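Local atomic coordinates of aldehyde dehydrogenase family protein (Pseudomonas syringae pv. tomato, PDB entry 5IUV), a protein that probably oxidises indole-3-acetaldehyde to the auxin indole-3-acetic acid with NAD+ as cofactor, a route of auxin synthesis that contributes to the virulence of this plant pathogen. Residues W167-M172 / A295-E300. Residues are numbered along the deposited sequence; the frame is centred on the assembly and turned at random.
Sequences WNFPLM and AFNQGE. With NAD (nicotinamide-adenine-dinucleotide), chain C.
N168 ND2 donates a hydrogen bond to the backbone O of E300 (3.0 Å), nearly straight at 161° and with the acceptor in the amide plane. From the opposite face of that carbonyl N297 ND2 reaches E300 O (3.1 Å), so two amides grip one buried oxygen. N297 ND2 also donates to N168 O (3.2 Å), which K111 NZ binds as well. The same N297 ND2 sits 3.7 Å above one face of the F169 ring, offset toward the rim.

The E300 carboxylate lies at the benzo edge of W167, OE2 being 3.3 Å from CH2, with the planes 72° apart. Q298 NE2 and V345 N bind its two oxygens and fix its rotation. W167 CG sits between backbone N and carbonyl carbon (chi1 52°), which carries the indole toward the cofactor, where NE1 bonds weakly to NAD O1N.

N168 sets its amide against the nicotinamide, OD1 and ND2 both 3.2 Å from NAD C5N, its side chain close to that of C302. It also contacts indole-3-acetate, and its place, held through E300 O by the loop running on to C302, is consistent with the oxyanion-hole asparagine of aldehyde dehydrogenases, whose ND2 is the donor.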
loop_
_atom_site.group_PDB
_atom_site.type_symbol
_atom_site.label_atom_id
_atom_site.label_comp_id
_atom_site.label_asym_id
_atom_site.label_seq_id
_atom_site.Cartn_x
_atom_site.Cartn_y
_atom_site.Cartn_z
ATOM N N TRP A 167 14.269 30.605 8.835
ATOM C CA TRP A 167 14.873 31.540 7.889
ATOM C C TRP A 167 15.974 30.946 7.007
ATOM O O TRP A 167 16.460 31.624 6.107
ATOM C CB TRP A 167 15.438 32.745 8.652
ATOM C CG TRP A 167 16.350 32.349 9.783
ATOM C CD1 TRP A 167 16.028 32.275 11.108
ATOM C CD2 TRP A 167 17.725 31.951 9.683
ATOM N NE1 TRP A 167 17.120 31.871 11.840
ATOM C CE2 TRP A 167 18.172 31.659 10.990
ATOM C CE3 TRP A 167 18.620 31.815 8.618
ATOM C CZ2 TRP A 167 19.471 31.241 11.258
ATOM C CZ3 TRP A 167 19.910 31.390 8.886
ATOM C CH2 TRP A 167 20.326 31.116 10.197
ATOM N N ASN A 168 16.379 29.695 7.243
ATOM C CA ASN A 168 17.568 29.196 6.548
ATOM C C ASN A 168 17.269 28.718 5.126
ATOM O O ASN A 168 18.123 28.830 4.244
ATOM C CB ASN A 168 18.250 28.086 7.351
ATOM C CG ASN A 168 17.399 26.839 7.474
ATOM O OD1 ASN A 168 16.179 26.913 7.636
ATOM N ND2 ASN A 168 18.044 25.679 7.401
ATOM N N PHE A 169 16.068 28.191 4.911
ATOM C CA PHE A 169 15.550 27.933 3.566
ATOM C C PHE A 169 14.111 28.443 3.491
ATOM O O PHE A 169 13.180 27.637 3.460
ATOM C CB PHE A 169 15.577 26.442 3.214
ATOM C CG PHE A 169 16.948 25.838 3.148
ATOM C CD1 PHE A 169 17.677 25.863 1.970
ATOM C CD2 PHE A 169 17.492 25.195 4.250
ATOM C CE1 PHE A 169 18.940 25.291 1.904
ATOM C CE2 PHE A 169 18.748 24.615 4.187
ATOM C CZ PHE A 169 19.471 24.662 3.013
ATOM N N PRO A 170 13.925 29.773 3.455
ATOM C CA PRO A 170 12.598 30.376 3.658
ATOM C C PRO A 170 11.532 29.854 2.698
ATOM O O PRO A 170 10.491 29.359 3.140
ATOM C CB PRO A 170 12.845 31.875 3.415
ATOM C CG PRO A 170 14.296 32.067 3.667
ATOM C CD PRO A 170 14.966 30.792 3.225
ATOM N N LEU A 171 11.785 29.955 1.399
ATOM C CA LEU A 171 10.782 29.512 0.433
ATOM C C LEU A 171 10.667 27.991 0.395
ATOM O O LEU A 171 9.559 27.447 0.364
ATOM C CB LEU A 171 11.093 30.051 -0.966
ATOM C CG LEU A 171 10.090 29.616 -2.044
ATOM C CD1 LEU A 171 8.685 30.073 -1.683
ATOM C CD2 LEU A 171 10.478 30.161 -3.404
ATOM N N MET A 172 11.800 27.297 0.396
ATOM C CA MET A 172 11.760 25.849 0.270
ATOM C C MET A 172 11.047 25.192 1.451
ATOM O O MET A 172 10.223 24.306 1.245
ATOM C CB MET A 172 13.161 25.260 0.126
ATOM C CG MET A 172 13.119 23.810 -0.337
ATOM S SD MET A 172 14.715 22.974 -0.398
ATOM C CE MET A 172 15.763 24.248 -1.068
ATOM N N ALA A 295 29.830 23.421 4.988
ATOM C CA ALA A 295 29.983 24.777 4.448
ATOM C C ALA A 295 28.789 25.231 3.606
ATOM O O ALA A 295 28.574 26.436 3.440
ATOM C CB ALA A 295 31.262 24.879 3.628
ATOM N N PHE A 296 28.026 24.285 3.059
ATOM C CA PHE A 296 26.894 24.663 2.217
ATOM C C PHE A 296 25.883 25.461 3.019
ATOM O O PHE A 296 25.555 25.103 4.155
ATOM C CB PHE A 296 26.209 23.447 1.596
ATOM C CG PHE A 296 25.022 23.807 0.734
ATOM C CD1 PHE A 296 25.204 24.417 -0.500
ATOM C CD2 PHE A 296 23.730 23.548 1.165
ATOM C CE1 PHE A 296 24.112 24.755 -1.297
ATOM C CE2 PHE A 296 22.636 23.885 0.375
ATOM C CZ PHE A 296 22.830 24.492 -0.856
ATOM N N ASN A 297 25.404 26.545 2.416
ATOM C CA ASN A 297 24.499 27.485 3.078
ATOM C C ASN A 297 25.019 27.941 4.437
ATOM O O ASN A 297 24.255 28.016 5.401
ATOM C CB ASN A 297 23.103 26.877 3.251
ATOM C CG ASN A 297 22.028 27.942 3.415
ATOM O OD1 ASN A 297 22.039 28.955 2.710
ATOM N ND2 ASN A 297 21.113 27.735 4.359
ATOM N N GLN A 298 26.317 28.227 4.504
ATOM C CA GLN A 298 26.949 28.800 5.695
ATOM C C GLN A 298 26.818 27.904 6.927
ATOM O O GLN A 298 26.935 28.378 8.057
ATOM C CB GLN A 298 26.359 30.187 5.999
ATOM C CG GLN A 298 26.511 31.208 4.866
ATOM C CD GLN A 298 25.510 30.999 3.730
ATOM O OE1 GLN A 298 25.890 30.924 2.560
ATOM N NE2 GLN A 298 24.228 30.899 4.077
ATOM N N GLY A 299 26.571 26.615 6.709
ATOM C CA GLY A 299 26.390 25.686 7.811
ATOM C C GLY A 299 25.043 25.855 8.487
ATOM O O GLY A 299 24.767 25.244 9.523
ATOM N N GLU A 300 24.197 26.691 7.890
ATOM C CA GLU A 300 22.873 26.961 8.429
ATOM C C GLU A 300 21.905 25.950 7.847
ATOM O O GLU A 300 20.975 26.296 7.117
ATOM C CB GLU A 300 22.447 28.401 8.119
ATOM C CG GLU A 300 23.425 29.432 8.679
ATOM C CD GLU A 300 23.196 30.837 8.142
ATOM O OE1 GLU A 300 22.887 30.975 6.937
ATOM O OE2 GLU A 300 23.336 31.801 8.928
HETATM P PA NAD C . 13.261 29.308 15.898
HETATM O O1A NAD C . 12.902 28.136 16.728
HETATM O O2A NAD C . 13.853 30.463 16.679
HETATM O O5B NAD C . 11.999 29.816 15.097
HETATM C C5B NAD C . 11.395 29.144 13.972
HETATM C C4B NAD C . 10.092 29.848 13.685
HETATM O O4B NAD C . 9.280 29.838 14.879
HETATM C C3B NAD C . 10.161 31.311 13.235
HETATM O O3B NAD C . 9.152 31.594 12.273
HETATM C C2B NAD C . 9.905 32.078 14.534
HETATM O O2B NAD C . 9.380 33.382 14.298
HETATM C C1B NAD C . 8.896 31.156 15.212
HETATM N N9A NAD C . 8.789 31.253 16.665
HETATM C C8A NAD C . 9.738 31.690 17.550
HETATM N N7A NAD C . 9.324 31.757 18.793
HETATM C C5A NAD C . 8.010 31.306 18.724
HETATM C C6A NAD C . 7.030 31.087 19.715
HETATM N N6A NAD C . 7.201 31.372 21.010
HETATM N N1A NAD C . 5.841 30.577 19.316
HETATM C C2A NAD C . 5.648 30.329 18.016
HETATM N N3A NAD C . 6.489 30.509 16.993
HETATM C C4A NAD C . 7.669 30.994 17.419
HETATM O O3 NAD C . 14.326 28.856 14.785
HETATM P PN NAD C . 15.143 29.634 13.644
HETATM O O1N NAD C . 16.240 30.357 14.330
HETATM O O2N NAD C . 14.189 30.400 12.808
HETATM O O5D NAD C . 15.690 28.443 12.731
HETATM C C5D NAD C . 16.874 27.690 13.073
HETATM C C4D NAD C . 16.440 26.349 13.611
HETATM O O4D NAD C . 15.666 25.657 12.604
HETATM C C3D NAD C . 17.575 25.394 13.959
HETATM O O3D NAD C . 17.333 24.795 15.227
HETATM C C2D NAD C . 17.504 24.381 12.811
HETATM O O2D NAD C . 17.976 23.068 13.100
HETATM C C1D NAD C . 15.985 24.310 12.531
HETATM N N1N NAD C . 15.722 23.785 11.125
HETATM C C2N NAD C . 15.127 22.501 11.064
HETATM C C3N NAD C . 14.792 21.959 9.832
HETATM C C7N NAD C . 14.223 20.570 9.688
HETATM O O7N NAD C . 14.215 19.798 10.670
HETATM N N7N NAD C . 13.855 20.184 8.491
HETATM C C4N NAD C . 15.073 22.692 8.677
HETATM C C5N NAD C . 15.688 23.936 8.761
HETATM C C6N NAD C . 16.001 24.469 10.000
#